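Local coordinates for ancestral congerin Con-anc (PDB 3AJY), which probably binds beta-galactosides such as lactose, as a reconstructed ancestor of the fish galectins known as congerins, at residues 30-35 with 122-127; 42-47 with 59-64. One frame throughout, in Å; residues are numbered along the deposited sequence.

Contact 1: residues 30-35 with 122-127; sequences RFSINV and SLAGDA. With GAL (beta-D-galactopyranose), chain C.
The amide nitrogen ND2 of Asn-34 serves two hydroxyls at once: it donates to Ser-122 OG on the facing strand at 3.1 Å and to Ser-32 OG on its own strand at 3.2 Å, each oxygen lying some 20° out of the amide plane. With OD1 of Asn-34 bonded to His-45, the amide is tied at both ends, which fixes its flip and would favour a proton on the ring nitrogen it meets. Beside it the methyl of Ala-124 packs on Ser-32 OG at 3.4 Å. Between the antiparallel backbones, Ser-32 pairs with Ala-124 and Asn-34 with Ser-122; past the strand end, Asp-126 N reaches Arg-30 O at 2.8 Å. Gly-125, with phi at 85°, leads the chain out of the strand into this bond. The other face is apolar: Leu-123 CD1 touches both Ile-33 CD1 (3.9 Å) and CD2 of the Phe-31 ring, while Phe-31 CB meets Ala-127 CB. Arg-30 reaches the sugar, NH1 giving an almost straight bond to galactose O3 (2.7 Å, 175°) and a salt bridge to Asp-47. Strand 41-52 flanks 30-35 on its other edge, strands 18-24 and 85-92 pack beneath Ile-33, and Asn-9 of the second subunit bonds Leu-123 N.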
ATOM      1  N   ARG A  30     -12.259 -17.498  -8.205  1.00 29.30           N
ATOM      2  CA  ARG A  30     -11.863 -17.201  -6.821  1.00 29.40           C
ATOM      3  C   ARG A  30     -10.931 -16.004  -6.820  1.00 29.15           C
ATOM      4  O   ARG A  30     -10.296 -15.706  -7.828  1.00 29.41           O
ATOM      5  CB  ARG A  30     -11.124 -18.398  -6.204  1.00 29.45           C
ATOM      6  CG  ARG A  30      -9.809 -18.714  -6.960  1.00 31.58           C
ATOM      7  CD  ARG A  30      -9.354 -20.176  -6.916  1.00 34.92           C
ATOM      8  NE  ARG A  30      -8.797 -20.531  -5.636  1.00 37.01           N
ATOM      9  CZ  ARG A  30      -7.610 -21.089  -5.406  1.00 35.86           C
ATOM     10  NH1 ARG A  30      -7.287 -21.321  -4.155  1.00 32.94           N
ATOM     11  NH2 ARG A  30      -6.761 -21.430  -6.383  1.00 36.56           N
ATOM     12  N   PHE A  31     -10.853 -15.298  -5.695  1.00 28.46           N
ATOM     13  CA  PHE A  31      -9.739 -14.404  -5.455  1.00 27.68           C
ATOM     14  C   PHE A  31      -9.417 -14.429  -3.971  1.00 27.99           C
ATOM     15  O   PHE A  31     -10.307 -14.680  -3.144  1.00 28.02           O
ATOM     16  CB  PHE A  31     -10.010 -12.987  -5.999  1.00 27.65           C
ATOM     17  CG  PHE A  31     -10.824 -12.120  -5.079  1.00 27.37           C
ATOM     18  CD1 PHE A  31     -12.205 -12.246  -5.028  1.00 27.37           C
ATOM     19  CD2 PHE A  31     -10.204 -11.165  -4.273  1.00 26.77           C
ATOM     20  CE1 PHE A  31     -12.968 -11.430  -4.171  1.00 25.83           C
ATOM     21  CE2 PHE A  31     -10.956 -10.354  -3.417  1.00 27.10           C
ATOM     22  CZ  PHE A  31     -12.335 -10.496  -3.370  1.00 23.54           C
ATOM     23  N   SER A  32      -8.150 -14.197  -3.631  1.00 27.87           N
ATOM     24  CA  SER A  32      -7.693 -14.293  -2.245  1.00 27.60           C
ATOM     25  C   SER A  32      -6.933 -13.069  -1.784  1.00 27.79           C
ATOM     26  O   SER A  32      -6.314 -12.357  -2.573  1.00 27.58           O
ATOM     27  CB  SER A  32      -6.844 -15.551  -2.015  1.00 27.55           C
ATOM     28  OG  SER A  32      -5.665 -15.519  -2.796  1.00 28.78           O
ATOM     29  N   ILE A  33      -7.054 -12.803  -0.488  1.00 28.16           N
ATOM     30  CA  ILE A  33      -6.222 -11.841   0.199  1.00 27.99           C
ATOM     31  C   ILE A  33      -5.344 -12.667   1.106  1.00 28.00           C
ATOM     32  O   ILE A  33      -5.829 -13.570   1.771  1.00 28.42           O
ATOM     33  CB  ILE A  33      -7.087 -10.830   1.008  1.00 28.37           C
ATOM     34  CG1 ILE A  33      -8.001 -10.041   0.053  1.00 28.21           C
ATOM     35  CG2 ILE A  33      -6.196  -9.913   1.863  1.00 28.51           C
ATOM     36  CD1 ILE A  33      -7.262  -9.349  -1.148  1.00 26.17           C
ATOM     37  N   ASN A  34      -4.045 -12.390   1.092  1.00 28.49           N
ATOM     38  CA  ASN A  34      -3.071 -13.160   1.854  1.00 29.10           C
ATOM     39  C   ASN A  34      -2.167 -12.260   2.681  1.00 29.35           C
ATOM     40  O   ASN A  34      -1.566 -11.323   2.167  1.00 29.75           O
ATOM     41  CB  ASN A  34      -2.214 -13.987   0.896  1.00 29.18           C
ATOM     42  CG  ASN A  34      -3.047 -14.794  -0.049  1.00 27.91           C
ATOM     43  OD1 ASN A  34      -3.657 -15.792   0.340  1.00 29.73           O
ATOM     44  ND2 ASN A  34      -3.095 -14.367  -1.299  1.00 28.93           N
ATOM     45  N   VAL A  35      -2.069 -12.547   3.967  1.00 29.33           N
ATOM     46  CA  VAL A  35      -1.185 -11.780   4.810  1.00 29.37           C
ATOM     47  C   VAL A  35      -0.333 -12.706   5.672  1.00 29.84           C
ATOM     48  O   VAL A  35      -0.832 -13.678   6.226  1.00 29.40           O
ATOM     49  CB  VAL A  35      -1.961 -10.734   5.650  1.00 29.00           C
ATOM     50  CG1 VAL A  35      -2.627  -9.705   4.723  1.00 29.01           C
ATOM     51  CG2 VAL A  35      -3.031 -11.394   6.486  1.00 29.42           C
ATOM     52  N   SER A 122      -0.524 -10.000  -0.330  1.00 27.60           N
ATOM     53  CA  SER A 122      -0.796 -10.141  -1.752  1.00 27.67           C
ATOM     54  C   SER A 122      -2.275 -10.341  -1.944  1.00 27.82           C
ATOM     55  O   SER A 122      -2.988 -10.679  -1.001  1.00 27.92           O
ATOM     56  CB  SER A 122      -0.061 -11.355  -2.332  1.00 27.03           C
ATOM     57  OG  SER A 122      -0.623 -12.547  -1.814  1.00 26.58           O
ATOM     58  N   LEU A 123      -2.710 -10.110  -3.179  1.00 28.05           N
ATOM     59  CA  LEU A 123      -3.951 -10.623  -3.717  1.00 27.36           C
ATOM     60  C   LEU A 123      -3.594 -11.649  -4.795  1.00 28.09           C
ATOM     61  O   LEU A 123      -2.661 -11.441  -5.588  1.00 27.84           O
ATOM     62  CB  LEU A 123      -4.730  -9.481  -4.363  1.00 26.80           C
ATOM     63  CG  LEU A 123      -6.020  -9.820  -5.098  1.00 26.79           C
ATOM     64  CD1 LEU A 123      -7.032  -8.710  -4.951  1.00 21.99           C
ATOM     65  CD2 LEU A 123      -5.767 -10.085  -6.572  1.00 25.08           C
ATOM     66  N   ALA A 124      -4.355 -12.735  -4.851  1.00 28.52           N
ATOM     67  CA  ALA A 124      -4.131 -13.753  -5.878  1.00 28.04           C
ATOM     68  C   ALA A 124      -5.449 -14.104  -6.495  1.00 27.88           C
ATOM     69  O   ALA A 124      -6.506 -13.808  -5.909  1.00 27.74           O
ATOM     70  CB  ALA A 124      -3.462 -15.001  -5.276  1.00 28.36           C
ATOM     71  N   GLY A 125      -5.407 -14.700  -7.685  1.00 26.92           N
ATOM     72  CA  GLY A 125      -6.620 -15.088  -8.387  1.00 26.46           C
ATOM     73  C   GLY A 125      -7.273 -14.011  -9.241  1.00 26.23           C
ATOM     74  O   GLY A 125      -6.623 -13.075  -9.700  1.00 26.89           O
ATOM     75  N   ASP A 126      -8.573 -14.160  -9.450  1.00 25.15           N
ATOM     76  CA  ASP A 126      -9.297 -13.440 -10.470  1.00 25.52           C
ATOM     77  C   ASP A 126      -9.825 -12.058 -10.059  1.00 25.47           C
ATOM     78  O   ASP A 126     -11.018 -11.787 -10.149  1.00 25.88           O
ATOM     79  CB  ASP A 126     -10.419 -14.333 -10.958  1.00 25.69           C
ATOM     80  CG  ASP A 126      -9.902 -15.710 -11.401  1.00 26.05           C
ATOM     81  OD1 ASP A 126     -10.526 -16.713 -11.027  1.00 23.86           O
ATOM     82  OD2 ASP A 126      -8.841 -15.765 -12.094  1.00 27.71           O
ATOM     83  N   ALA A 127      -8.908 -11.185  -9.661  1.00 26.10           N
ATOM     84  CA  ALA A 127      -9.229  -9.797  -9.270  1.00 27.05           C
ATOM     85  C   ALA A 127      -7.971  -9.000  -9.456  1.00 27.58           C
ATOM     86  O   ALA A 127      -6.918  -9.563  -9.769  1.00 27.13           O
ATOM     87  CB  ALA A 127      -9.692  -9.745  -7.785  1.00 25.86           C
TER
HETATM   88  C1  GAL C   2      -6.375 -25.323  -1.976  1.00 34.87           C
HETATM   89  C2  GAL C   2      -6.003 -24.353  -3.092  1.00 34.60           C
HETATM   90  C3  GAL C   2      -4.984 -23.325  -2.609  1.00 33.76           C
HETATM   91  C4  GAL C   2      -5.475 -22.670  -1.311  1.00 33.60           C
HETATM   92  C5  GAL C   2      -5.814 -23.742  -0.270  1.00 34.49           C
HETATM   93  C6  GAL C   2      -6.322 -23.171   1.066  1.00 34.41           C
HETATM   94  O2  GAL C   2      -5.477 -25.074  -4.182  1.00 36.51           O
HETATM   95  O3  GAL C   2      -4.825 -22.354  -3.626  1.00 32.66           O
HETATM   96  O4  GAL C   2      -6.615 -21.876  -1.585  1.00 32.55           O
HETATM   97  O5  GAL C   2      -6.773 -24.639  -0.794  1.00 34.16           O
HETATM   98  O6  GAL C   2      -6.498 -24.222   2.007  1.00 32.38           O

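Contact 2: residues 42-47 with 59-64; sequences LSLHLD and IVLNSM. With GAL (beta-D-galactopyranose), chain C.
The beta hairpin of strands 41-52 and 58-65 forms part of the galactose site, and His-45 and Asn-62, a hydrogen-bonded antiparallel pair, reach the sugar from neighbouring strands. His-45 has CG anti to its backbone nitrogen (chi1 161°), which directs the ring toward the sugar, and NE2 meets galactose O4 at 2.8 Å. That oxygen lies at the ring edge, near its plane, and either partner could be the donor. ND1, on the far side of the ring, is held by Asn-34. Asn-62 ND2 gives a nearly straight bond to galactose O6 (2.7 Å, 166°) and a second to Glu-70 O, while OD1 accepts from Ser-63 N and Arg-112, so bonds to both ends of the amide leave it little freedom to flip. Asp-47 OD2 stands 3.4 Å from galactose O4 and forms salt bridges with Arg-30 and Arg-49, probably steadying Arg-30, which also grips the sugar. Behind this polar face, Leu-46 CD1 touches both Ile-59 CG2 (3.7 Å) and Leu-61 CG (3.9 Å); Leu-46 and Leu-61 lie side by side, pointing the same way, and Leu-46 also packs on Ile-99 of the other sheet. The backbones close through paired bonds, tight at Asp-47 and Val-60, where Val-60 N to Asp-47 O is 2.7 Å. Between Leu-42 and His-45 the register against 59-64 slips by one residue, a beta bulge; on the other edge Ser-43 and Leu-44 both face Val-35, a classic bulge. A histidine and an asparagine on adjacent strands, meeting O4 and O6 of galactose, are characteristic of the galectin carbohydrate-recognition domain.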
ATOM      1  N   LEU A  42       1.932 -17.832   5.517  1.00 31.72           N
ATOM      2  CA  LEU A  42       0.798 -16.938   5.643  1.00 31.32           C
ATOM      3  C   LEU A  42       0.073 -17.223   6.922  1.00 31.20           C
ATOM      4  O   LEU A  42      -0.181 -18.391   7.245  1.00 30.99           O
ATOM      5  CB  LEU A  42      -0.177 -17.134   4.476  1.00 31.35           C
ATOM      6  CG  LEU A  42       0.279 -16.981   3.026  1.00 30.77           C
ATOM      7  CD1 LEU A  42      -0.904 -17.313   2.130  1.00 30.40           C
ATOM      8  CD2 LEU A  42       0.785 -15.558   2.754  1.00 29.08           C
ATOM      9  N   SER A  43      -0.248 -16.152   7.645  1.00 30.95           N
ATOM     10  CA  SER A  43      -1.121 -16.230   8.802  1.00 30.56           C
ATOM     11  C   SER A  43      -2.585 -16.286   8.413  1.00 30.78           C
ATOM     12  O   SER A  43      -3.397 -16.905   9.120  1.00 30.90           O
ATOM     13  CB  SER A  43      -0.881 -15.041   9.739  1.00 30.74           C
ATOM     14  OG  SER A  43       0.307 -15.243  10.496  1.00 29.65           O
ATOM     15  N   LEU A  44      -2.933 -15.622   7.308  1.00 30.65           N
ATOM     16  CA  LEU A  44      -4.328 -15.557   6.858  1.00 30.21           C
ATOM     17  C   LEU A  44      -4.374 -15.595   5.349  1.00 29.25           C
ATOM     18  O   LEU A  44      -3.818 -14.727   4.698  1.00 28.89           O
ATOM     19  CB  LEU A  44      -5.018 -14.257   7.303  1.00 30.33           C
ATOM     20  CG  LEU A  44      -6.512 -14.182   7.649  1.00 31.78           C
ATOM     21  CD1 LEU A  44      -7.094 -12.786   7.348  1.00 31.45           C
ATOM     22  CD2 LEU A  44      -7.387 -15.271   7.049  1.00 31.79           C
ATOM     23  N   HIS A  45      -5.056 -16.603   4.819  1.00 28.81           N
ATOM     24  CA  HIS A  45      -5.350 -16.708   3.398  1.00 28.54           C
ATOM     25  C   HIS A  45      -6.877 -16.651   3.355  1.00 29.23           C
ATOM     26  O   HIS A  45      -7.553 -17.529   3.881  1.00 29.78           O
ATOM     27  CB  HIS A  45      -4.809 -18.040   2.880  1.00 27.98           C
ATOM     28  CG  HIS A  45      -5.401 -18.504   1.584  1.00 26.82           C
ATOM     29  ND1 HIS A  45      -5.100 -17.913   0.372  1.00 26.70           N
ATOM     30  CD2 HIS A  45      -6.197 -19.566   1.296  1.00 25.85           C
ATOM     31  CE1 HIS A  45      -5.716 -18.571  -0.603  1.00 24.34           C
ATOM     32  NE2 HIS A  45      -6.388 -19.576  -0.069  1.00 25.25           N
ATOM     33  N   LEU A  46      -7.410 -15.608   2.734  1.00 29.23           N
ATOM     34  CA  LEU A  46      -8.829 -15.413   2.648  1.00 30.15           C
ATOM     35  C   LEU A  46      -9.273 -15.613   1.196  1.00 29.78           C
ATOM     36  O   LEU A  46      -9.156 -14.704   0.380  1.00 30.41           O
ATOM     37  CB  LEU A  46      -9.140 -14.005   3.188  1.00 29.67           C
ATOM     38  CG  LEU A  46     -10.545 -13.460   3.372  1.00 32.68           C
ATOM     39  CD1 LEU A  46     -11.276 -14.177   4.518  1.00 32.53           C
ATOM     40  CD2 LEU A  46     -10.435 -11.942   3.652  1.00 31.75           C
ATOM     41  N   ASP A  47      -9.777 -16.806   0.877  1.00 29.51           N
ATOM     42  CA  ASP A  47     -10.083 -17.181  -0.510  1.00 29.38           C
ATOM     43  C   ASP A  47     -11.582 -17.103  -0.745  1.00 29.19           C
ATOM     44  O   ASP A  47     -12.351 -17.835  -0.119  1.00 29.56           O
ATOM     45  CB  ASP A  47      -9.568 -18.602  -0.811  1.00 28.81           C
ATOM     46  CG  ASP A  47      -9.294 -18.846  -2.305  1.00 30.43           C
ATOM     47  OD1 ASP A  47      -9.061 -17.877  -3.053  1.00 32.43           O
ATOM     48  OD2 ASP A  47      -9.285 -20.031  -2.738  1.00 29.22           O
ATOM     49  N   ILE A  59     -16.335 -18.702   1.298  1.00 30.71           N
ATOM     50  CA  ILE A  59     -15.041 -18.179   1.676  1.00 30.68           C
ATOM     51  C   ILE A  59     -14.304 -19.299   2.353  1.00 30.18           C
ATOM     52  O   ILE A  59     -14.869 -20.034   3.166  1.00 30.30           O
ATOM     53  CB  ILE A  59     -15.129 -16.967   2.623  1.00 30.24           C
ATOM     54  CG1 ILE A  59     -15.956 -15.836   1.999  1.00 30.32           C
ATOM     55  CG2 ILE A  59     -13.731 -16.463   2.962  1.00 30.54           C
ATOM     56  CD1 ILE A  59     -16.221 -14.674   2.975  1.00 32.30           C
ATOM     57  N   VAL A  60     -13.047 -19.472   1.972  1.00 30.21           N
ATOM     58  CA  VAL A  60     -12.209 -20.454   2.626  1.00 29.30           C
ATOM     59  C   VAL A  60     -11.113 -19.665   3.319  1.00 29.32           C
ATOM     60  O   VAL A  60     -10.475 -18.807   2.703  1.00 29.88           O
ATOM     61  CB  VAL A  60     -11.632 -21.476   1.604  1.00 29.70           C
ATOM     62  CG1 VAL A  60     -10.554 -22.385   2.265  1.00 28.21           C
ATOM     63  CG2 VAL A  60     -12.766 -22.309   0.997  1.00 29.63           C
ATOM     64  N   LEU A  61     -10.907 -19.952   4.598  1.00 28.75           N
ATOM     65  CA  LEU A  61      -9.850 -19.331   5.379  1.00 28.34           C
ATOM     66  C   LEU A  61      -8.862 -20.388   5.797  1.00 27.91           C
ATOM     67  O   LEU A  61      -9.237 -21.502   6.115  1.00 28.01           O
ATOM     68  CB  LEU A  61     -10.412 -18.651   6.632  1.00 28.36           C
ATOM     69  CG  LEU A  61     -11.469 -17.560   6.438  1.00 29.30           C
ATOM     70  CD1 LEU A  61     -12.870 -18.152   6.319  1.00 32.76           C
ATOM     71  CD2 LEU A  61     -11.407 -16.588   7.593  1.00 31.23           C
ATOM     72  N   ASN A  62      -7.590 -20.036   5.814  1.00 28.39           N
ATOM     73  CA  ASN A  62      -6.571 -21.006   6.166  1.00 28.84           C
ATOM     74  C   ASN A  62      -5.285 -20.282   6.428  1.00 28.96           C
ATOM     75  O   ASN A  62      -5.173 -19.103   6.125  1.00 28.53           O
ATOM     76  CB  ASN A  62      -6.401 -22.023   5.021  1.00 28.64           C
ATOM     77  CG  ASN A  62      -5.802 -23.336   5.485  1.00 29.71           C
ATOM     78  OD1 ASN A  62      -5.346 -23.458   6.629  1.00 29.06           O
ATOM     79  ND2 ASN A  62      -5.776 -24.334   4.581  1.00 26.46           N
ATOM     80  N   SER A  63      -4.309 -21.000   6.976  1.00 30.14           N
ATOM     81  CA  SER A  63      -2.962 -20.486   7.127  1.00 30.89           C
ATOM     82  C   SER A  63      -2.048 -21.430   6.377  1.00 31.87           C
ATOM     83  O   SER A  63      -2.457 -22.534   6.007  1.00 31.24           O
ATOM     84  CB  SER A  63      -2.558 -20.404   8.603  1.00 31.08           C
ATOM     85  OG  SER A  63      -2.445 -21.694   9.197  1.00 31.77           O
ATOM     86  N   MET A  64      -0.818 -20.990   6.156  1.00 32.70           N
ATOM     87  CA  MET A  64       0.136 -21.775   5.411  1.00 34.98           C
ATOM     88  C   MET A  64       1.511 -21.685   6.033  1.00 35.24           C
ATOM     89  O   MET A  64       1.905 -20.639   6.560  1.00 35.05           O
ATOM     90  CB  MET A  64       0.217 -21.277   3.978  1.00 35.07           C
ATOM     91  CG  MET A  64       0.967 -22.185   3.084  1.00 36.19           C
ATOM     92  SD  MET A  64       1.078 -21.499   1.454  1.00 37.51           S
ATOM     93  CE  MET A  64       1.612 -22.996   0.601  1.00 38.94           C
TER
HETATM   94  C1  GAL C   2      -6.375 -25.323  -1.976  1.00 34.87           C
HETATM   95  C2  GAL C   2      -6.003 -24.353  -3.092  1.00 34.60           C
HETATM   96  C3  GAL C   2      -4.984 -23.325  -2.609  1.00 33.76           C
HETATM   97  C4  GAL C   2      -5.475 -22.670  -1.311  1.00 33.60           C
HETATM   98  C5  GAL C   2      -5.814 -23.742  -0.270  1.00 34.49           C
HETATM   99  C6  GAL C   2      -6.322 -23.171   1.066  1.00 34.41           C
HETATM  100  O2  GAL C   2      -5.477 -25.074  -4.182  1.00 36.51           O
HETATM  101  O3  GAL C   2      -4.825 -22.354  -3.626  1.00 32.66           O
HETATM  102  O4  GAL C   2      -6.615 -21.876  -1.585  1.00 32.55           O
HETATM  103  O5  GAL C   2      -6.773 -24.639  -0.794  1.00 34.16           O
HETATM  104  O6  GAL C   2      -6.498 -24.222   2.007  1.00 32.38           O

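Overall arrangement
Of the four segments, 30-35 comes first and leads directly into 41-52, which turns back through the hairpin to 58-65; contact 2 closes this short loop. The chain then runs through 68-75 and three strands of the second sheet before 117-125 returns beside 30-35, so contact 1 closes a long loop in which contact 2 is wholly nested. The two lie in one antiparallel sheet, their centres about 10 Å apart, joined where 30-35 and 41-52 are neighbours: Ile-33 O and Leu-46 N stand 2.8 Å apart, a probable backbone hydrogen bond. Four strands that are neighbours across the sheet (117-125, 30-35, 41-52, 58-65) are thus tied together, and both contacts reach the same galactose.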